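Local coordinates for glycerol-3-phosphate dehydrogenase [NAD(+)] 1 (Saccharomyces cerevisiae, PDB 4FGW), which catalyses the NAD-dependent interconversion of sn-glycerol 3-phosphate and dihydroxyacetone phosphate and drives glycerol accumulation during hyperosmotic stress, at residues T38-G43 / I121-P126; W45-A50 / V68-F73; I85-H90 / N104-P109. All coordinates share one frame; numbering follows the deposited sequence.

Interaction 1: T38-G43 / I121-P126; sequences TVIGSG and IVFNIP
Ile40 takes part in three of the four apolar side-chain pairs between 38-43 and 121-126, meeting Ile121 and Phe123 on one face of a parallel strand pair and Ile125 just past its end. Its CG1 points away from its own carbonyl carbon, beside the backbone N (chi1 -54°), which brings it obliquely across Ile121, 3.7 Å from Ile121 CG2. That same Ile121 methyl lies over one face of the Phe123 ring, toward the rim, while Ile40 CB meets Phe123 CD2 at 4.2 Å. The other branch, Ile40 CG2, runs alongside Ile125 CG2, both pointing the same way. On the opposite face Val39 and Val122 lie side by side, Val39 CG2 being 4.0 Å from Val122 CB, and helix 44-59 covers them with Ala50 and Ile49. The two strands, 35-40 and 120-123, are the first and fourth of a Rossmann fold, adjacent at the centre of the 3-2-1-4-5 order. Three backbone bonds pair them: Val122 N to Thr38 O (2.8 Å), Ile40 N to Val122 O, and Asn124 N to Ile40 O (2.8 Å), the last from a donor one residue past strand 120-123. Beyond it begins the glycine-rich turn, whose Gly41, Ser42 and Gly43 are assigned to NAD(+) binding by similarity. Gly41 CA sits 3.1 Å from Asn124 O, and a CB on this residue would clash with that oxygen, a local reason for glycine. Ile125 has its CG1 wedged between backbone N and carbonyl carbon (chi1 70°), leaving CG2 directed at the turn, 3.6 Å from Gly41 CA.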
loop_
_atom_site.group_PDB
_atom_site.type_symbol
_atom_site.label_atom_id
_atom_site.label_comp_id
_atom_site.label_asym_id
_atom_site.label_seq_id
_atom_site.Cartn_x
_atom_site.Cartn_y
_atom_site.Cartn_z
ATOM N N THR A 38 -3.974 -26.704 -20.981
ATOM C CA THR A 38 -3.467 -26.030 -22.176
ATOM C C THR A 38 -3.367 -24.524 -21.927
ATOM O O THR A 38 -4.291 -23.913 -21.386
ATOM C CB THR A 38 -4.298 -26.386 -23.428
ATOM O OG1 THR A 38 -4.193 -27.790 -23.679
ATOM C CG2 THR A 38 -3.864 -25.611 -24.678
ATOM N N VAL A 39 -2.237 -23.938 -22.336
ATOM C CA VAL A 39 -1.970 -22.505 -22.239
ATOM C C VAL A 39 -2.028 -21.906 -23.653
ATOM O O VAL A 39 -1.295 -22.348 -24.543
ATOM C CB VAL A 39 -0.622 -22.207 -21.524
ATOM C CG1 VAL A 39 -0.343 -20.703 -21.451
ATOM C CG2 VAL A 39 -0.597 -22.819 -20.130
ATOM N N ILE A 40 -2.921 -20.926 -23.862
ATOM C CA ILE A 40 -3.045 -20.215 -25.142
ATOM C C ILE A 40 -2.239 -18.919 -24.955
ATOM O O ILE A 40 -2.739 -17.992 -24.305
ATOM C CB ILE A 40 -4.543 -19.945 -25.510
ATOM C CG1 ILE A 40 -5.429 -21.231 -25.493
ATOM C CG2 ILE A 40 -4.684 -19.157 -26.822
ATOM C CD1 ILE A 40 -5.036 -22.413 -26.404
ATOM N N GLY A 41 -0.989 -18.888 -25.432
ATOM C CA GLY A 41 -0.154 -17.709 -25.231
ATOM C C GLY A 41 1.186 -17.614 -25.918
ATOM O O GLY A 41 1.352 -16.808 -26.846
ATOM N N SER A 42 2.178 -18.358 -25.389
ATOM C CA SER A 42 3.564 -18.454 -25.896
ATOM C C SER A 42 4.512 -17.246 -25.788
ATOM O O SER A 42 5.712 -17.400 -26.024
ATOM C CB SER A 42 3.629 -19.099 -27.280
ATOM O OG SER A 42 3.187 -18.236 -28.315
ATOM N N GLY A 43 4.000 -16.081 -25.407
ATOM C CA GLY A 43 4.827 -14.890 -25.218
ATOM C C GLY A 43 5.567 -14.902 -23.890
ATOM O O GLY A 43 5.836 -15.972 -23.333
ATOM N N ILE A 121 -8.182 -24.380 -19.613
ATOM C CA ILE A 121 -7.531 -23.471 -20.561
ATOM C C ILE A 121 -7.024 -22.243 -19.801
ATOM O O ILE A 121 -7.789 -21.598 -19.081
ATOM C CB ILE A 121 -8.388 -23.080 -21.808
ATOM C CG1 ILE A 121 -8.778 -24.316 -22.644
ATOM C CG2 ILE A 121 -7.630 -22.066 -22.687
ATOM C CD1 ILE A 121 -9.814 -24.064 -23.763
ATOM N N VAL A 122 -5.728 -21.937 -19.952
ATOM C CA VAL A 122 -5.105 -20.767 -19.331
ATOM C C VAL A 122 -4.857 -19.775 -20.479
ATOM O O VAL A 122 -4.022 -20.041 -21.345
ATOM C CB VAL A 122 -3.815 -21.117 -18.537
ATOM C CG1 VAL A 122 -3.229 -19.876 -17.870
ATOM C CG2 VAL A 122 -4.081 -22.203 -17.501
ATOM N N PHE A 123 -5.648 -18.690 -20.548
ATOM C CA PHE A 123 -5.489 -17.696 -21.615
ATOM C C PHE A 123 -4.425 -16.708 -21.201
ATOM O O PHE A 123 -4.521 -16.105 -20.128
ATOM C CB PHE A 123 -6.803 -16.968 -21.913
ATOM C CG PHE A 123 -7.861 -17.831 -22.546
ATOM C CD1 PHE A 123 -8.832 -18.452 -21.768
ATOM C CD2 PHE A 123 -7.898 -18.016 -23.926
ATOM C CE1 PHE A 123 -9.823 -19.236 -22.362
ATOM C CE2 PHE A 123 -8.887 -18.804 -24.516
ATOM C CZ PHE A 123 -9.847 -19.402 -23.732
ATOM N N ASN A 124 -3.391 -16.574 -22.026
ATOM C CA ASN A 124 -2.285 -15.665 -21.756
ATOM C C ASN A 124 -1.718 -15.064 -23.051
ATOM O O ASN A 124 -0.560 -15.286 -23.418
ATOM C CB ASN A 124 -1.219 -16.347 -20.884
ATOM C CG ASN A 124 -0.374 -15.398 -20.081
ATOM O OD1 ASN A 124 0.137 -15.754 -19.019
ATOM N ND2 ASN A 124 -0.207 -14.169 -20.557
ATOM N N ILE A 125 -2.505 -14.202 -23.686
ATOM C CA ILE A 125 -2.123 -13.513 -24.919
ATOM C C ILE A 125 -2.452 -12.050 -24.793
ATOM O O ILE A 125 -3.252 -11.708 -23.964
ATOM C CB ILE A 125 -2.910 -14.025 -26.165
ATOM C CG1 ILE A 125 -4.360 -13.599 -26.090
ATOM C CG2 ILE A 125 -2.826 -15.498 -26.318
ATOM C CD1 ILE A 125 -5.249 -14.678 -25.715
ATOM N N PRO A 126 -1.873 -11.187 -25.623
ATOM C CA PRO A 126 -2.202 -9.754 -25.508
ATOM C C PRO A 126 -3.676 -9.505 -25.868
ATOM O O PRO A 126 -4.255 -10.210 -26.700
ATOM C CB PRO A 126 -1.257 -9.078 -26.514
ATOM C CG PRO A 126 -0.242 -10.105 -26.874
ATOM C CD PRO A 126 -0.913 -11.425 -26.720
#

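Interaction 2: W45-A50 / V68-F73; sequences WGTTIA and VQMWVF
Met70 reaches from the strand to the helix and rests its sulfur on Thr47 and Ala50. This is the first beta-alpha-beta crossover of the Rossmann fold: helix 44-59 leads from strand 35-40 to strand 67-71, and the short helical and strand segments here run almost exactly antiparallel, at 178°, with their axes 9.7 Å apart. The tight part is concentrated on one atom. With chi1 and chi2 both close to 180°, the Met70 chain is stretched straight out from the strand, and only at chi3 (68°) does it bend, turning CE aside and presenting SD to the helix. There SD lies 3.8 Å from Ala50 CB and equally far from Thr47 CA. Gly46 lies just beyond, its carbonyl O 4.1 Å from the sulfur.

Toward the start of the strand the fit slackens: Val68 points at the helix, yet its CG1 comes no nearer than 4.4 Å to Ala50 O. Leu105 of the adjoining strand lies against Val68, Met70 and Ala50. At the other end the two segments diverge, and Phe73, an NAD(+)-binding residue by similarity, is exposed and well away from the helix, whose Trp45 and Gly46 carry the same assignment. The hydroxyl near the sulfur has its main partner elsewhere: Thr47 OG1, 4.1 Å from Met70 SD, is hydrogen-bonded to Gly43 O.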
loop_
_atom_site.group_PDB
_atom_site.type_symbol
_atom_site.label_atom_id
_atom_site.label_comp_id
_atom_site.label_asym_id
_atom_site.label_seq_id
_atom_site.Cartn_x
_atom_site.Cartn_y
_atom_site.Cartn_z
ATOM N N TRP A 45 4.646 -13.747 -20.640
ATOM C CA TRP A 45 3.776 -14.222 -19.586
ATOM C C TRP A 45 3.216 -15.607 -19.868
ATOM O O TRP A 45 3.120 -16.421 -18.949
ATOM C CB TRP A 45 2.684 -13.169 -19.310
ATOM C CG TRP A 45 1.960 -13.255 -17.988
ATOM C CD1 TRP A 45 0.672 -12.872 -17.749
ATOM C CD2 TRP A 45 2.496 -13.666 -16.718
ATOM N NE1 TRP A 45 0.366 -13.036 -16.417
ATOM C CE2 TRP A 45 1.466 -13.520 -15.762
ATOM C CE3 TRP A 45 3.739 -14.166 -16.296
ATOM C CZ2 TRP A 45 1.640 -13.852 -14.416
ATOM C CZ3 TRP A 45 3.921 -14.470 -14.956
ATOM C CH2 TRP A 45 2.885 -14.300 -14.031
ATOM N N GLY A 46 2.901 -15.870 -21.135
ATOM C CA GLY A 46 2.383 -17.145 -21.615
ATOM C C GLY A 46 3.307 -18.319 -21.362
ATOM O O GLY A 46 2.859 -19.343 -20.838
ATOM N N THR A 47 4.604 -18.175 -21.729
ATOM C CA THR A 47 5.632 -19.213 -21.545
ATOM C C THR A 47 5.916 -19.424 -20.058
ATOM O O THR A 47 6.068 -20.564 -19.615
ATOM C CB THR A 47 6.908 -18.874 -22.334
ATOM O OG1 THR A 47 6.553 -18.484 -23.653
ATOM C CG2 THR A 47 7.893 -20.028 -22.393
ATOM N N THR A 48 5.981 -18.316 -19.298
ATOM C CA THR A 48 6.227 -18.307 -17.861
ATOM C C THR A 48 5.111 -19.050 -17.118
ATOM O O THR A 48 5.408 -19.957 -16.342
ATOM C CB THR A 48 6.450 -16.867 -17.369
ATOM O OG1 THR A 48 7.482 -16.255 -18.146
ATOM C CG2 THR A 48 6.820 -16.811 -15.905
ATOM N N ILE A 49 3.838 -18.699 -17.385
ATOM C CA ILE A 49 2.709 -19.363 -16.742
ATOM C C ILE A 49 2.607 -20.848 -17.101
ATOM O O ILE A 49 2.237 -21.656 -16.250
ATOM C CB ILE A 49 1.382 -18.550 -16.820
ATOM C CG1 ILE A 49 0.665 -18.512 -15.458
ATOM C CG2 ILE A 49 0.446 -19.024 -17.929
ATOM C CD1 ILE A 49 1.226 -17.507 -14.456
ATOM N N ALA A 50 3.016 -21.204 -18.337
ATOM C CA ALA A 50 3.046 -22.570 -18.854
ATOM C C ALA A 50 4.134 -23.401 -18.161
ATOM O O ALA A 50 3.956 -24.606 -17.985
ATOM C CB ALA A 50 3.273 -22.546 -20.349
ATOM N N VAL A 68 1.583 -30.694 -20.563
ATOM C CA VAL A 68 0.887 -29.422 -20.732
ATOM C C VAL A 68 1.196 -28.898 -22.108
ATOM O O VAL A 68 2.347 -28.819 -22.497
ATOM C CB VAL A 68 1.311 -28.354 -19.688
ATOM C CG1 VAL A 68 0.871 -26.982 -20.120
ATOM C CG2 VAL A 68 0.734 -28.666 -18.349
ATOM N N GLN A 69 0.141 -28.558 -22.833
ATOM C CA GLN A 69 0.212 -28.046 -24.197
ATOM C C GLN A 69 0.233 -26.512 -24.186
ATOM O O GLN A 69 -0.463 -25.887 -23.384
ATOM C CB GLN A 69 -0.973 -28.559 -25.016
ATOM C CG GLN A 69 -0.634 -28.805 -26.485
ATOM C CD GLN A 69 0.094 -30.102 -26.796
ATOM O OE1 GLN A 69 0.673 -30.259 -27.875
ATOM N NE2 GLN A 69 0.073 -31.070 -25.885
ATOM N N MET A 70 1.054 -25.909 -25.050
ATOM C CA MET A 70 1.136 -24.459 -25.167
ATOM C C MET A 70 0.969 -24.058 -26.620
ATOM O O MET A 70 1.790 -24.444 -27.456
ATOM C CB MET A 70 2.449 -23.908 -24.584
ATOM C CG MET A 70 2.557 -22.388 -24.684
ATOM S SD MET A 70 4.050 -21.669 -23.973
ATOM C CE MET A 70 5.290 -22.272 -25.092
ATOM N N TRP A 71 -0.097 -23.290 -26.924
ATOM C CA TRP A 71 -0.318 -22.828 -28.287
ATOM C C TRP A 71 0.673 -21.730 -28.650
ATOM O O TRP A 71 0.684 -20.662 -28.036
ATOM C CB TRP A 71 -1.770 -22.401 -28.567
ATOM C CG TRP A 71 -1.934 -21.871 -29.966
ATOM C CD1 TRP A 71 -1.843 -22.583 -31.127
ATOM C CD2 TRP A 71 -2.055 -20.493 -30.351
ATOM N NE1 TRP A 71 -1.967 -21.744 -32.209
ATOM C CE2 TRP A 71 -2.094 -20.454 -31.764
ATOM C CE3 TRP A 71 -2.154 -19.285 -29.636
ATOM C CZ2 TRP A 71 -2.234 -19.258 -32.477
ATOM C CZ3 TRP A 71 -2.296 -18.100 -30.343
ATOM C CH2 TRP A 71 -2.340 -18.093 -31.746
ATOM N N VAL A 72 1.506 -22.017 -29.657
ATOM C CA VAL A 72 2.517 -21.098 -30.174
ATOM C C VAL A 72 2.141 -20.724 -31.608
ATOM O O VAL A 72 2.006 -21.614 -32.447
ATOM C CB VAL A 72 3.951 -21.703 -30.103
ATOM C CG1 VAL A 72 5.008 -20.684 -30.530
ATOM C CG2 VAL A 72 4.267 -22.257 -28.714
ATOM N N PHE A 73 1.962 -19.414 -31.884
ATOM C CA PHE A 73 1.680 -18.929 -33.233
ATOM C C PHE A 73 2.991 -19.140 -33.996
ATOM O O PHE A 73 4.005 -18.535 -33.641
ATOM C CB PHE A 73 1.250 -17.445 -33.232
ATOM C CG PHE A 73 0.922 -16.902 -34.607
ATOM C CD1 PHE A 73 -0.355 -17.033 -35.140
ATOM C CD2 PHE A 73 1.898 -16.277 -35.379
ATOM C CE1 PHE A 73 -0.650 -16.549 -36.418
ATOM C CE2 PHE A 73 1.602 -15.796 -36.658
ATOM C CZ PHE A 73 0.330 -15.933 -37.169
#

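Interaction 3: I85-H90 / N104-P109; sequences IINTRH and NLVANP
Asn87, the first residue to leave helical geometry after helix 82-86, brings its backbone close to strand 105-108, with 5.9 Å between Asn87 CA and Val106 CA. Its side chain then bonds to the strand edge much as another strand would. OD1 accepts from Ala107 N at 2.8 Å, and ND2 donates to Ala107 O at 3.2 Å, so the amide grips both backbone polar groups of one residue. Each donor comes in on a lone pair in the carbonyl plane, and the bond from ND2 is nearly straight, 170° at the hydrogen. Paired in this way, the rotation of the amide is fixed, its two ends told apart by their partners; Glu84 OE1 adds a weak bond to ND2. Asn87 CG lies anti to its own carbonyl carbon (chi1 -61°), directing the amide to the strand. Replacing it with an alanine would probably leave Ala107 N and O without these partners and weaken the hold of the helix end on the strand edge.

Further packing flanks the pair: Ile86 CG2 lies on Ala107 CB at 3.8 Å, an apolar contact, and the methyl Val106 CG1 is 3.7 Å from the amide oxygen Asn87 OD1. His90 is looser, with Leu105 O near the plane of its ring but 4.4 Å from ND1.

Within the chain, 105-108 is an outermost strand of the large sheet. Val106 bonds through its backbone to Val68 and Met70 of strand 67-71, whereas Ala107 turns its N and O the other way, to Asn87, just past helix 82-86, the helix of the beta-alpha-beta unit joining these two strands.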
loop_
_atom_site.group_PDB
_atom_site.type_symbol
_atom_site.label_atom_id
_atom_site.label_comp_id
_atom_site.label_asym_id
_atom_site.label_seq_id
_atom_site.Cartn_x
_atom_site.Cartn_y
_atom_site.Cartn_z
ATOM N N ILE A 85 12.003 -25.808 -31.522
ATOM C CA ILE A 85 13.115 -25.273 -30.721
ATOM C C ILE A 85 12.768 -25.497 -29.232
ATOM O O ILE A 85 13.631 -25.905 -28.448
ATOM C CB ILE A 85 13.385 -23.767 -31.068
ATOM C CG1 ILE A 85 14.018 -23.629 -32.480
ATOM C CG2 ILE A 85 14.256 -23.066 -29.999
ATOM C CD1 ILE A 85 13.799 -22.260 -33.177
ATOM N N ILE A 86 11.487 -25.268 -28.873
ATOM C CA ILE A 86 10.939 -25.463 -27.527
ATOM C C ILE A 86 10.834 -26.972 -27.209
ATOM O O ILE A 86 11.190 -27.380 -26.105
ATOM C CB ILE A 86 9.597 -24.679 -27.341
ATOM C CG1 ILE A 86 9.847 -23.152 -27.356
ATOM C CG2 ILE A 86 8.842 -25.095 -26.065
ATOM C CD1 ILE A 86 8.717 -22.314 -27.948
ATOM N N ASN A 87 10.403 -27.805 -28.181
ATOM C CA ASN A 87 10.287 -29.257 -27.976
ATOM C C ASN A 87 11.648 -29.993 -28.009
ATOM O O ASN A 87 11.732 -31.096 -28.517
ATOM C CB ASN A 87 9.251 -29.864 -28.932
ATOM C CG ASN A 87 7.843 -29.328 -28.755
ATOM O OD1 ASN A 87 7.452 -28.827 -27.692
ATOM N ND2 ASN A 87 7.047 -29.415 -29.806
ATOM N N THR A 88 12.673 -29.389 -27.359
ATOM C CA THR A 88 14.103 -29.727 -27.206
ATOM C C THR A 88 14.945 -28.771 -28.084
ATOM O O THR A 88 14.659 -28.690 -29.283
ATOM C CB THR A 88 14.420 -31.251 -27.161
ATOM O OG1 THR A 88 15.258 -31.538 -26.038
ATOM C CG2 THR A 88 15.045 -31.793 -28.456
ATOM N N ARG A 89 15.848 -27.919 -27.514
ATOM C CA ARG A 89 16.409 -27.861 -26.153
ATOM C C ARG A 89 15.626 -27.168 -25.009
ATOM O O ARG A 89 16.242 -26.783 -24.009
ATOM C CB ARG A 89 17.860 -27.350 -26.212
ATOM C CG ARG A 89 18.893 -28.455 -26.370
ATOM C CD ARG A 89 19.832 -28.487 -25.181
ATOM N NE ARG A 89 20.727 -29.643 -25.217
ATOM C CZ ARG A 89 21.776 -29.802 -24.415
ATOM N NH1 ARG A 89 22.086 -28.870 -23.520
ATOM N NH2 ARG A 89 22.530 -30.888 -24.509
ATOM N N HIS A 90 14.289 -27.058 -25.124
ATOM C CA HIS A 90 13.394 -26.490 -24.103
ATOM C C HIS A 90 13.676 -25.034 -23.692
ATOM O O HIS A 90 13.917 -24.736 -22.515
ATOM C CB HIS A 90 13.218 -27.438 -22.897
ATOM C CG HIS A 90 12.802 -28.825 -23.275
ATOM N ND1 HIS A 90 11.468 -29.167 -23.406
ATOM C CD2 HIS A 90 13.560 -29.911 -23.548
ATOM C CE1 HIS A 90 11.458 -30.445 -23.748
ATOM N NE2 HIS A 90 12.693 -30.935 -23.838
ATOM N N ASN A 104 7.788 -31.633 -19.918
ATOM C CA ASN A 104 6.392 -31.885 -20.201
ATOM C C ASN A 104 5.639 -30.702 -20.750
ATOM O O ASN A 104 4.438 -30.751 -20.936
ATOM C CB ASN A 104 5.703 -32.357 -18.937
ATOM C CG ASN A 104 6.202 -31.655 -17.704
ATOM O OD1 ASN A 104 7.352 -31.273 -17.619
ATOM N ND2 ASN A 104 5.332 -31.490 -16.743
ATOM N N LEU A 105 6.355 -29.623 -20.979
ATOM C CA LEU A 105 5.794 -28.432 -21.608
ATOM C C LEU A 105 6.024 -28.537 -23.114
ATOM O O LEU A 105 7.135 -28.293 -23.597
ATOM C CB LEU A 105 6.395 -27.142 -21.015
ATOM C CG LEU A 105 5.933 -25.787 -21.589
ATOM C CD1 LEU A 105 4.409 -25.698 -21.693
ATOM C CD2 LEU A 105 6.472 -24.636 -20.757
ATOM N N VAL A 106 4.969 -28.943 -23.846
ATOM C CA VAL A 106 5.000 -29.154 -25.291
ATOM C C VAL A 106 4.346 -27.999 -26.052
ATOM O O VAL A 106 3.198 -27.649 -25.780
ATOM C CB VAL A 106 4.422 -30.549 -25.685
ATOM C CG1 VAL A 106 4.320 -30.717 -27.200
ATOM C CG2 VAL A 106 5.255 -31.677 -25.085
ATOM N N ALA A 107 5.093 -27.424 -27.013
ATOM C CA ALA A 107 4.649 -26.338 -27.883
ATOM C C ALA A 107 3.804 -26.909 -29.033
ATOM O O ALA A 107 4.164 -27.940 -29.609
ATOM C CB ALA A 107 5.856 -25.599 -28.436
ATOM N N ASN A 108 2.697 -26.236 -29.356
ATOM C CA ASN A 108 1.792 -26.676 -30.412
ATOM C C ASN A 108 1.426 -25.530 -31.371
ATOM O O ASN A 108 0.929 -24.499 -30.913
ATOM C CB ASN A 108 0.540 -27.328 -29.821
ATOM C CG ASN A 108 -0.117 -28.307 -30.762
ATOM O OD1 ASN A 108 -0.499 -27.973 -31.891
ATOM N ND2 ASN A 108 -0.251 -29.549 -30.324
ATOM N N PRO A 109 1.642 -25.688 -32.697
ATOM C CA PRO A 109 1.303 -24.591 -33.619
ATOM C C PRO A 109 -0.177 -24.504 -33.999
ATOM O O PRO A 109 -0.610 -23.467 -34.513
ATOM C CB PRO A 109 2.191 -24.861 -34.835
ATOM C CG PRO A 109 2.401 -26.338 -34.829
ATOM C CD PRO A 109 2.233 -26.839 -33.416
#

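How the interactions relate
From the N terminus, strand 35-40 comes first, and its end at 38-43 waits until 121-126 for its partner, so interaction 1 closes a loop of 77 residues. Interactions 2 and 3 both fall within that loop, one after the other without crossing: 45-50 with 68-73 closes the first beta-alpha-beta unit, then 85-90 with 104-109 closes a shorter loop in the second. The sheet connects all three. Val39 bonds through its backbone to Gln69 and Trp71, joining interactions 1 and 2, and Met70 O receives Asn108 N, joining 2 and 3. Together they run from the sheet's centre to its edge.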